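Long-range contacts in glycosyl hydrolase family 10 (Prevotella bryantii, PDB 4MGQ), which probably takes part in xylan breakdown as the calcium-bound carbohydrate-binding module of an enzyme that hydrolyses internal beta-1,4-xylosidic linkages: residues V18-M23 against E150-A155; D32-V37 against Q101-L106; T50-V55 against T88-F93; A71-P76 against E94-L99. One frame throughout, in Å; residues are numbered along the deposited sequence.

Interaction 1 of 4, residues V18-M23 against E150-A155; sequences VLYIHM and EIKTVA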
# COMPACT_ATOMS: atom_id res chain seq x y z
N VAL A 18 -7.84 3.98 -7.80
CA VAL A 18 -6.61 3.77 -7.05
C VAL A 18 -6.70 4.49 -5.70
O VAL A 18 -7.52 5.38 -5.52
CB VAL A 18 -5.37 4.28 -7.83
CG1 VAL A 18 -5.35 3.70 -9.26
CG2 VAL A 18 -5.38 5.80 -7.90
N LEU A 19 -5.86 4.07 -4.76
CA LEU A 19 -5.70 4.79 -3.51
C LEU A 19 -4.91 6.07 -3.81
O LEU A 19 -3.91 6.03 -4.53
CB LEU A 19 -4.98 3.92 -2.47
CG LEU A 19 -4.68 4.54 -1.09
CD1 LEU A 19 -4.53 3.45 -0.06
CD2 LEU A 19 -3.41 5.40 -1.09
N TYR A 20 -5.35 7.18 -3.24
CA TYR A 20 -4.71 8.47 -3.46
C TYR A 20 -4.54 9.23 -2.17
O TYR A 20 -5.49 9.42 -1.43
CB TYR A 20 -5.53 9.30 -4.44
CG TYR A 20 -5.11 10.75 -4.53
CD1 TYR A 20 -3.85 11.10 -4.98
CD2 TYR A 20 -5.99 11.77 -4.18
CE1 TYR A 20 -3.47 12.42 -5.09
CE2 TYR A 20 -5.61 13.11 -4.28
CZ TYR A 20 -4.35 13.42 -4.73
OH TYR A 20 -3.94 14.73 -4.85
N ILE A 21 -3.31 9.68 -1.90
CA ILE A 21 -3.07 10.56 -0.77
C ILE A 21 -2.40 11.84 -1.25
O ILE A 21 -1.29 11.80 -1.77
CB ILE A 21 -2.18 9.91 0.29
CG1 ILE A 21 -2.91 8.73 0.93
CG2 ILE A 21 -1.79 10.95 1.36
CD1 ILE A 21 -2.03 7.95 1.87
N HIS A 22 -3.09 12.96 -1.08
CA HIS A 22 -2.42 14.24 -1.23
C HIS A 22 -1.65 14.50 0.06
O HIS A 22 -2.24 14.76 1.10
CB HIS A 22 -3.38 15.38 -1.50
CG HIS A 22 -2.68 16.70 -1.59
ND1 HIS A 22 -1.71 16.96 -2.53
CD2 HIS A 22 -2.76 17.81 -0.81
CE1 HIS A 22 -1.25 18.19 -2.35
NE2 HIS A 22 -1.87 18.72 -1.32
N MET A 23 -0.33 14.40 -0.02
CA MET A 23 0.49 14.53 1.18
C MET A 23 0.75 15.99 1.54
O MET A 23 0.75 16.36 2.71
CB MET A 23 1.80 13.79 0.99
CG MET A 23 1.61 12.28 0.86
SD MET A 23 3.11 11.33 0.63
CE MET A 23 3.60 11.87 -1.01
N GLU A 150 -6.10 13.21 3.94
CA GLU A 150 -7.25 12.38 3.58
C GLU A 150 -6.84 11.15 2.79
O GLU A 150 -6.07 11.24 1.84
CB GLU A 150 -8.24 13.17 2.73
CG GLU A 150 -8.57 14.55 3.22
CD GLU A 150 -9.33 15.33 2.16
OE1 GLU A 150 -8.91 16.47 1.84
OE2 GLU A 150 -10.33 14.79 1.65
N ILE A 151 -7.37 10.00 3.19
CA ILE A 151 -7.25 8.78 2.40
C ILE A 151 -8.43 8.73 1.44
O ILE A 151 -9.58 8.67 1.88
CB ILE A 151 -7.24 7.53 3.29
CG1 ILE A 151 -6.11 7.62 4.31
CG2 ILE A 151 -7.14 6.27 2.45
CD1 ILE A 151 -6.15 6.54 5.38
N LYS A 152 -8.15 8.77 0.14
CA LYS A 152 -9.20 8.79 -0.88
C LYS A 152 -9.01 7.66 -1.87
O LYS A 152 -7.94 7.07 -1.93
CB LYS A 152 -9.20 10.12 -1.64
CG LYS A 152 -9.43 11.36 -0.80
CD LYS A 152 -9.50 12.61 -1.67
CE LYS A 152 -10.65 12.53 -2.67
NZ LYS A 152 -12.00 12.41 -2.01
N THR A 153 -10.06 7.36 -2.63
CA THR A 153 -9.88 6.58 -3.86
C THR A 153 -10.30 7.48 -5.01
O THR A 153 -11.27 8.23 -4.90
CB THR A 153 -10.69 5.26 -3.88
OG1 THR A 153 -12.09 5.53 -3.72
CG2 THR A 153 -10.21 4.30 -2.79
N VAL A 154 -9.55 7.42 -6.11
CA VAL A 154 -9.80 8.29 -7.24
C VAL A 154 -9.59 7.53 -8.53
O VAL A 154 -8.96 6.47 -8.54
CB VAL A 154 -8.88 9.53 -7.27
CG1 VAL A 154 -9.01 10.34 -5.98
CG2 VAL A 154 -7.43 9.10 -7.49
N ALA A 155 -10.09 8.09 -9.62
CA ALA A 155 -9.80 7.56 -10.94
C ALA A 155 -8.31 7.62 -11.18
O ALA A 155 -7.67 8.61 -10.83
CB ALA A 155 -10.55 8.34 -12.02
O HOH W 1 -5.84 12.58 -0.60
O HOH W 2 -4.85 14.94 2.04
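Val154 lies across from Val18 and reaches diagonally to Tyr20, and its two methyls divide the work. CG2 of Val154 approaches Tyr20 CB to 3.6 Å and also meets Val18 CG2 at 3.9 Å. Its CG1, anti to the carbonyl carbon (chi1 -58°), comes to 3.8 Å from Tyr20 CD2 and reaches the ring obliquely. Tyr20 CG is anti to the backbone N (chi1 168°), and its ring also stacks with Trp114 of strand 111-121. Lys152 approaches the ring near its plane, its CD 4.4 Å from Tyr20 CD2, before the end of the side chain leads away.

The backbones beneath are antiparallel. Val18 with Val154 and Tyr20 with Lys152 are hydrogen-bonded pairs, whereas Leu19 with Thr153 is a non-hydrogen-bonded pair. Strand 151-155 thereby forms one edge of a five-stranded antiparallel sheet, in a two-sheet beta-sandwich of the kind expected for a family 4/9 carbohydrate-binding module. The two segment axes diverge from strict antiparallelism, with 124° between their directions. At the Glu150 end waters take over: one accepts from His22 N and donates to Glu150 O, each at 2.8 Å, and a second joins His22 O to Glu150 N.

On the sheet face bearing Leu19, Ile21, Ile151 and Thr153, Ile21 and Ile151 both pack on Leu35. At the other end, Val18 touches Asp116, a calcium ligand, and follows the ligand His17 directly in sequence.

Interaction 2 of 4, residues D32-V37 against Q101-L106; sequences DRELYV and QLRFEL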
# COMPACT_ATOMS: atom_id res chain seq x y z
N ASP A 32 5.71 11.32 10.93
CA ASP A 32 4.76 12.44 11.00
C ASP A 32 3.59 12.29 10.04
O ASP A 32 2.63 13.06 10.09
CB ASP A 32 5.47 13.77 10.73
CG ASP A 32 6.43 14.16 11.85
OD1 ASP A 32 6.22 13.71 12.99
OD2 ASP A 32 7.40 14.92 11.59
N ARG A 33 3.67 11.30 9.15
CA ARG A 33 2.58 11.01 8.23
C ARG A 33 2.63 9.52 7.96
O ARG A 33 3.57 9.05 7.34
CB ARG A 33 2.73 11.81 6.93
CG ARG A 33 1.54 11.69 5.97
CD ARG A 33 1.88 12.26 4.59
NE ARG A 33 2.01 13.72 4.60
CZ ARG A 33 3.11 14.40 4.27
NH1 ARG A 33 4.21 13.76 3.92
NH2 ARG A 33 3.11 15.72 4.30
N GLU A 34 1.65 8.79 8.48
CA GLU A 34 1.66 7.34 8.32
C GLU A 34 0.34 6.82 7.77
O GLU A 34 -0.74 7.34 8.06
CB GLU A 34 1.98 6.64 9.66
CG GLU A 34 3.40 6.92 10.16
CD GLU A 34 3.78 6.15 11.43
OE1 GLU A 34 2.97 5.38 11.96
OE2 GLU A 34 4.93 6.33 11.90
N LEU A 35 0.46 5.78 6.95
CA LEU A 35 -0.65 5.04 6.38
C LEU A 35 -0.53 3.57 6.80
O LEU A 35 0.54 2.98 6.70
CB LEU A 35 -0.65 5.17 4.85
CG LEU A 35 -1.65 4.33 4.07
CD1 LEU A 35 -3.06 4.84 4.31
CD2 LEU A 35 -1.31 4.33 2.58
N TYR A 36 -1.64 3.00 7.26
CA TYR A 36 -1.63 1.65 7.83
C TYR A 36 -2.53 0.69 7.09
O TYR A 36 -3.62 1.06 6.68
CB TYR A 36 -2.12 1.69 9.27
CG TYR A 36 -1.31 2.54 10.20
CD1 TYR A 36 0.07 2.64 10.08
CD2 TYR A 36 -1.93 3.26 11.20
CE1 TYR A 36 0.80 3.43 10.96
CE2 TYR A 36 -1.22 4.04 12.07
CZ TYR A 36 0.14 4.12 11.95
OH TYR A 36 0.83 4.92 12.83
N VAL A 37 -2.09 -0.55 6.98
CA VAL A 37 -2.98 -1.64 6.57
C VAL A 37 -2.60 -2.89 7.36
O VAL A 37 -1.42 -3.10 7.67
CB VAL A 37 -2.89 -1.88 5.04
CG1 VAL A 37 -1.54 -2.46 4.65
CG2 VAL A 37 -4.04 -2.80 4.58
N GLN A 101 0.70 -5.45 11.44
CA GLN A 101 0.42 -4.20 10.73
C GLN A 101 1.57 -3.81 9.79
O GLN A 101 2.73 -4.07 10.10
CB GLN A 101 0.16 -3.07 11.74
CG GLN A 101 -0.21 -1.74 11.12
CD GLN A 101 -0.49 -0.66 12.16
OE1 GLN A 101 0.38 -0.29 12.94
NE2 GLN A 101 -1.72 -0.17 12.18
N LEU A 102 1.23 -3.22 8.64
CA LEU A 102 2.24 -2.58 7.79
C LEU A 102 2.12 -1.08 7.96
O LEU A 102 1.06 -0.51 7.71
CB LEU A 102 2.05 -2.94 6.31
CG LEU A 102 2.19 -4.41 5.94
CD1 LEU A 102 2.08 -4.56 4.42
CD2 LEU A 102 3.48 -4.98 6.45
N ARG A 103 3.22 -0.44 8.36
CA ARG A 103 3.26 1.02 8.49
C ARG A 103 3.95 1.64 7.29
O ARG A 103 5.15 1.44 7.12
CB ARG A 103 4.00 1.43 9.77
CG ARG A 103 3.36 0.89 11.07
CD ARG A 103 4.25 1.09 12.30
NE ARG A 103 4.66 2.49 12.43
CZ ARG A 103 5.70 2.88 13.16
NH1 ARG A 103 6.43 1.99 13.82
NH2 ARG A 103 6.02 4.16 13.22
N PHE A 104 3.21 2.39 6.48
CA PHE A 104 3.80 3.16 5.39
C PHE A 104 4.25 4.51 5.97
O PHE A 104 3.43 5.31 6.41
CB PHE A 104 2.81 3.36 4.23
CG PHE A 104 2.53 2.11 3.43
CD1 PHE A 104 1.80 1.06 3.99
CD2 PHE A 104 2.95 2.00 2.11
CE1 PHE A 104 1.53 -0.09 3.25
CE2 PHE A 104 2.67 0.85 1.36
CZ PHE A 104 1.96 -0.20 1.93
N GLU A 105 5.56 4.74 5.97
CA GLU A 105 6.13 5.96 6.54
C GLU A 105 6.25 7.03 5.48
O GLU A 105 7.17 6.99 4.65
CB GLU A 105 7.49 5.65 7.15
CG GLU A 105 7.44 4.57 8.21
CD GLU A 105 6.57 4.99 9.38
OE1 GLU A 105 6.86 6.05 9.99
OE2 GLU A 105 5.59 4.28 9.68
N LEU A 106 5.33 7.99 5.49
CA LEU A 106 5.24 8.97 4.42
C LEU A 106 5.70 10.36 4.84
O LEU A 106 5.56 11.30 4.08
CB LEU A 106 3.81 9.05 3.89
CG LEU A 106 3.12 7.75 3.47
CD1 LEU A 106 1.68 8.02 3.06
CD2 LEU A 106 3.88 7.09 2.33
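Glu34 runs beside Glu105 and crosses Arg103. Its CB lies 3.8 Å from Phe104 O. CG, anti to the carbonyl carbon, passes 3.5 Å from Glu105 OE2. Beyond it the chain stays extended and brings Glu34 CD to 3.1 Å from Glu105 OE2, the two carboxylate planes turned 76° apart. Glu34 OE2 receives Arg103 NH2 at 2.8 Å on its syn side, 27° out of the carboxylate plane, in a salt bridge; it also lies 2.7 Å from Glu105 OE1. OE1 of Glu34 takes a weak bond from Arg103 NE; Tyr36 OH also approaches it, so closely that the length is doubtful.

Beneath this network, strands 34-37 and 99-105 pair antiparallel in the second sheet of the beta-sandwich, with Leu35-Phe104 and Val37-Leu102 as the hydrogen-bonded pairs. Leu35, Val37, Leu102 and Phe104 share the face turned to the sandwich interior, where Leu35 also meets Ile21 of the other sheet.

On the face bearing Glu34, the Gln101 amide stacks over one face of the Tyr36 ring, their planes 22° apart and NE2 3.4 Å from Tyr36 CG. At the far end Leu106 O lies near the guanidinium plane of Arg33, and NH1 donates to it at 2.8 Å.

Interaction 3 of 4, residues T50-V55 against T88-F93; sequences TLKLRV and TVAQAF
Segments 50-55 and 88-93 run antiparallel at 170°, their axes 4.4 Å apart at closest approach, with Leu51-Gln91 and Leu53-Val89 as hydrogen-bonded pairs. This is the edge of the five-stranded antiparallel sheet in the beta-sandwich, strand 87-94 being outermost and strand 48-57 lying between it and strand 111-121. The two bonds of the Leu53-Val89 pair are unequal: Val89 N donates to Leu53 O at 2.8 Å, whereas the return bond from Leu53 N to Val89 O is 3.2 Å. Lys52 CA also approaches Val89 O, at 3.2 Å, in a CA-H...O contact.

Val89 carries the apolar packing across the strands. It lies side by side with Leu53, the two pointing the same way, and its CG1 meets Leu53 CD2 at 4.0 Å. Its other methyl, CG2, is anti to the carbonyl carbon and reaches diagonally to Val55 CG1 at 3.9 Å. Leu53, Val55 and Val89 all touch Phe80 of the other sheet, which identifies their face as the sandwich interior.

On the reverse face, Lys52 extends its chain away from the partner strand after its CB has passed Val89 O. Arg54 likewise leads its end away, toward the calcium site: NH2 donates to the calcium ligand Asp116, while NE and NH1 form salt bridges to Asp117 and Asp156. At the opposite end of the pairing, Thr50 OG1, anti to its own carbonyl carbon (chi1 -61°), lies 3.6 Å from Ala92 CB.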
# COMPACT_ATOMS: atom_id res chain seq x y z
N THR A 50 5.70 -11.36 0.49
CA THR A 50 6.03 -10.53 -0.67
C THR A 50 4.97 -9.45 -0.86
O THR A 50 3.79 -9.75 -1.05
CB THR A 50 6.15 -11.37 -1.95
OG1 THR A 50 7.20 -12.33 -1.80
CG2 THR A 50 6.46 -10.49 -3.16
N LEU A 51 5.40 -8.19 -0.77
CA LEU A 51 4.50 -7.08 -1.03
C LEU A 51 4.51 -6.77 -2.53
O LEU A 51 5.57 -6.52 -3.09
CB LEU A 51 4.94 -5.83 -0.24
CG LEU A 51 4.10 -4.56 -0.44
CD1 LEU A 51 2.68 -4.72 0.09
CD2 LEU A 51 4.78 -3.36 0.21
N LYS A 52 3.35 -6.81 -3.17
CA LYS A 52 3.23 -6.39 -4.56
C LYS A 52 2.28 -5.23 -4.66
O LYS A 52 1.27 -5.19 -3.95
CB LYS A 52 2.71 -7.53 -5.45
CG LYS A 52 3.61 -8.73 -5.52
CD LYS A 52 3.02 -9.72 -6.53
CE LYS A 52 3.83 -10.99 -6.61
NZ LYS A 52 3.19 -11.95 -7.57
N LEU A 53 2.56 -4.30 -5.57
CA LEU A 53 1.64 -3.21 -5.85
C LEU A 53 2.11 -2.45 -7.08
O LEU A 53 3.19 -2.74 -7.60
CB LEU A 53 1.53 -2.27 -4.63
CG LEU A 53 2.79 -1.49 -4.22
CD1 LEU A 53 2.45 0.00 -4.12
CD2 LEU A 53 3.39 -1.99 -2.92
N ARG A 54 1.30 -1.51 -7.56
CA ARG A 54 1.84 -0.50 -8.46
C ARG A 54 1.74 0.84 -7.75
O ARG A 54 0.84 1.07 -6.95
CB ARG A 54 1.13 -0.46 -9.82
CG ARG A 54 -0.36 -0.21 -9.80
CD ARG A 54 -0.93 -0.14 -11.24
NE ARG A 54 -2.34 0.20 -11.19
CZ ARG A 54 -2.91 1.16 -11.91
NH1 ARG A 54 -2.20 1.86 -12.78
NH2 ARG A 54 -4.21 1.41 -11.77
N VAL A 55 2.69 1.73 -8.05
CA VAL A 55 2.78 2.99 -7.34
C VAL A 55 3.18 4.10 -8.30
O VAL A 55 3.86 3.85 -9.30
CB VAL A 55 3.79 2.90 -6.17
CG1 VAL A 55 5.21 2.65 -6.70
CG2 VAL A 55 3.73 4.15 -5.30
N THR A 88 5.61 -1.22 -11.26
CA THR A 88 5.24 -2.35 -10.41
C THR A 88 6.32 -2.64 -9.39
O THR A 88 7.52 -2.48 -9.64
CB THR A 88 4.99 -3.61 -11.23
OG1 THR A 88 6.18 -3.96 -11.93
CG2 THR A 88 3.86 -3.38 -12.21
N VAL A 89 5.86 -3.05 -8.21
CA VAL A 89 6.70 -3.31 -7.06
C VAL A 89 6.52 -4.76 -6.65
O VAL A 89 5.39 -5.25 -6.62
CB VAL A 89 6.31 -2.39 -5.87
CG1 VAL A 89 6.92 -2.88 -4.55
CG2 VAL A 89 6.68 -0.94 -6.18
N ALA A 90 7.62 -5.43 -6.33
CA ALA A 90 7.55 -6.73 -5.68
C ALA A 90 8.73 -6.85 -4.73
O ALA A 90 9.88 -6.94 -5.17
CB ALA A 90 7.57 -7.87 -6.71
N GLN A 91 8.45 -6.81 -3.44
CA GLN A 91 9.51 -6.84 -2.44
C GLN A 91 9.23 -7.90 -1.38
O GLN A 91 8.22 -7.84 -0.69
CB GLN A 91 9.68 -5.47 -1.76
CG GLN A 91 10.18 -4.36 -2.66
CD GLN A 91 11.59 -4.59 -3.17
OE1 GLN A 91 12.39 -5.28 -2.53
NE2 GLN A 91 11.91 -4.01 -4.32
N ALA A 92 10.15 -8.85 -1.26
CA ALA A 92 10.03 -9.91 -0.27
C ALA A 92 10.81 -9.57 0.98
O ALA A 92 11.81 -8.85 0.93
CB ALA A 92 10.51 -11.22 -0.85
N PHE A 93 10.35 -10.09 2.11
CA PHE A 93 11.05 -9.90 3.39
C PHE A 93 10.63 -11.01 4.35
O PHE A 93 9.48 -11.45 4.33
CB PHE A 93 10.73 -8.52 3.98
CG PHE A 93 9.31 -8.39 4.46
CD1 PHE A 93 8.27 -8.17 3.56
CD2 PHE A 93 9.00 -8.53 5.81
CE1 PHE A 93 6.95 -8.08 4.00
CE2 PHE A 93 7.69 -8.43 6.24
CZ PHE A 93 6.67 -8.20 5.34

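Interaction 4 of 4, residues A71-P76 against E94-L99; sequences ATQYWP and EAKSAL
Gln73 OE1 accepts from two donors, Lys96 N at 2.8 Å and a water that joins it to Ser97 OG. The backbone donor is tilted 20° from the plane of the Gln73 carbonyl. At the other corner of the amide, NE2 donates to Glu94 O at 2.9 Å and to Pro76 O at 2.8 Å, both acceptors lying near the amide plane. These four bonds fix the rotation of the group and show which end is oxygen and which is nitrogen. Gln73 gets there with CG anti to its backbone N (chi1 -174°) and an extended chain, which carries the amide from the loop following strand 61-69 to the connection between strands 87-94 and 99-105.

Apolar atoms pack around the bonds. Leu99 CD1 sits 3.6 Å from Gln73 OE1. Lys96 crosses Pro76 at about a right angle, its CE 3.7 Å from Pro76 CD, and its NZ forms a salt bridge with Glu94 OE1, whose hydrogen bond is weak. A second water links Ala71 N to Ser97 OG.

Because both ends of a buried amide are engaged with backbone groups, the chemistry ties two irregular loops together without any strand pairing between them.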
# COMPACT_ATOMS: atom_id res chain seq x y z
N ALA A 71 7.04 -5.53 18.55
CA ALA A 71 8.20 -4.72 18.19
C ALA A 71 8.08 -4.28 16.74
O ALA A 71 7.32 -4.86 15.97
CB ALA A 71 9.49 -5.50 18.40
N THR A 72 8.80 -3.23 16.38
CA THR A 72 8.82 -2.75 15.00
C THR A 72 9.92 -3.46 14.24
O THR A 72 11.01 -3.67 14.77
CB THR A 72 9.05 -1.22 14.92
OG1 THR A 72 8.14 -0.55 15.80
CG2 THR A 72 8.84 -0.74 13.51
N GLN A 73 9.66 -3.86 13.00
CA GLN A 73 10.71 -4.45 12.17
C GLN A 73 11.22 -3.41 11.18
O GLN A 73 10.52 -3.06 10.22
CB GLN A 73 10.21 -5.69 11.44
CG GLN A 73 11.32 -6.41 10.69
CD GLN A 73 10.96 -7.85 10.32
OE1 GLN A 73 10.45 -8.61 11.14
NE2 GLN A 73 11.26 -8.23 9.07
N TYR A 74 12.42 -2.89 11.44
CA TYR A 74 13.01 -1.87 10.58
C TYR A 74 13.82 -2.48 9.45
O TYR A 74 14.07 -1.82 8.45
CB TYR A 74 13.90 -0.92 11.39
CG TYR A 74 13.12 -0.19 12.45
CD1 TYR A 74 12.22 0.81 12.11
CD2 TYR A 74 13.28 -0.51 13.79
CE1 TYR A 74 11.49 1.48 13.09
CE2 TYR A 74 12.57 0.15 14.76
CZ TYR A 74 11.68 1.13 14.41
OH TYR A 74 10.96 1.77 15.40
N TRP A 75 14.21 -3.74 9.62
CA TRP A 75 14.97 -4.48 8.61
C TRP A 75 14.84 -5.97 8.89
O TRP A 75 14.95 -6.40 10.04
CB TRP A 75 16.45 -4.08 8.62
CG TRP A 75 17.23 -4.69 7.50
CD1 TRP A 75 17.67 -5.98 7.40
CD2 TRP A 75 17.64 -4.04 6.29
NE1 TRP A 75 18.33 -6.17 6.21
CE2 TRP A 75 18.33 -4.99 5.51
CE3 TRP A 75 17.50 -2.74 5.80
CZ2 TRP A 75 18.87 -4.69 4.27
CZ3 TRP A 75 18.03 -2.44 4.55
CH2 TRP A 75 18.71 -3.41 3.81
N PRO A 76 14.60 -6.78 7.84
CA PRO A 76 14.31 -6.42 6.45
C PRO A 76 12.86 -6.02 6.29
O PRO A 76 12.02 -6.44 7.09
CB PRO A 76 14.60 -7.71 5.68
CG PRO A 76 14.21 -8.78 6.66
CD PRO A 76 14.58 -8.25 8.03
N GLU A 94 11.56 -11.47 5.18
CA GLU A 94 11.25 -12.46 6.20
C GLU A 94 10.81 -11.80 7.49
O GLU A 94 11.50 -10.92 8.02
CB GLU A 94 12.47 -13.36 6.47
CG GLU A 94 12.23 -14.38 7.56
CD GLU A 94 13.50 -15.10 7.99
OE1 GLU A 94 14.55 -14.94 7.33
OE2 GLU A 94 13.46 -15.81 9.01
N ALA A 95 9.65 -12.20 8.00
CA ALA A 95 9.20 -11.74 9.30
C ALA A 95 10.14 -12.28 10.37
O ALA A 95 10.49 -13.46 10.34
CB ALA A 95 7.77 -12.19 9.56
N LYS A 96 10.54 -11.43 11.31
CA LYS A 96 11.44 -11.88 12.38
C LYS A 96 10.69 -12.02 13.71
O LYS A 96 11.30 -12.32 14.73
CB LYS A 96 12.61 -10.91 12.54
CG LYS A 96 13.41 -10.67 11.27
CD LYS A 96 14.08 -11.93 10.75
CE LYS A 96 15.00 -11.60 9.57
NZ LYS A 96 15.61 -12.81 8.96
N SER A 97 9.39 -11.77 13.67
CA SER A 97 8.52 -11.87 14.84
C SER A 97 7.09 -11.89 14.34
O SER A 97 6.86 -11.80 13.13
CB SER A 97 8.73 -10.69 15.80
OG SER A 97 8.27 -9.47 15.23
N ALA A 98 6.12 -12.01 15.24
CA ALA A 98 4.72 -11.92 14.84
C ALA A 98 4.37 -10.47 14.53
O ALA A 98 4.49 -9.61 15.40
CB ALA A 98 3.82 -12.47 15.93
N LEU A 99 3.94 -10.20 13.31
CA LEU A 99 3.66 -8.84 12.87
C LEU A 99 2.22 -8.71 12.41
O LEU A 99 1.73 -9.56 11.65
CB LEU A 99 4.62 -8.45 11.73
CG LEU A 99 6.11 -8.63 12.04
CD1 LEU A 99 6.90 -8.81 10.76
CD2 LEU A 99 6.63 -7.43 12.84
O HOH W 3 7.17 -8.10 17.07
O HOH W 4 10.35 -8.38 13.94

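How the interactions relate
Interactions 1 and 3 lie toward opposite edges of one five-stranded sheet, their centres 19 Å apart, with strand 111-121 between strands 17-24 and 48-57; interaction 2 belongs to the facing sheet. The sheets meet where Ile151 CD1 and Leu35 CD1 approach to 3.7 Å and Ile21 CD1 and Leu106 CD1 to 3.9 Å. Near the calcium ion, Val18 CG1 of interaction 1 lies 3.6 Å from Arg54 NH2 of interaction 3; each side chain is about 5 Å from the metal. Interaction 4, away from this site, touches interaction 3 through Phe93 CD2, 3.9 Å from Pro76 O, and interaction 2 through Thr72 OG1, 3.6 Å from Arg103 NH1.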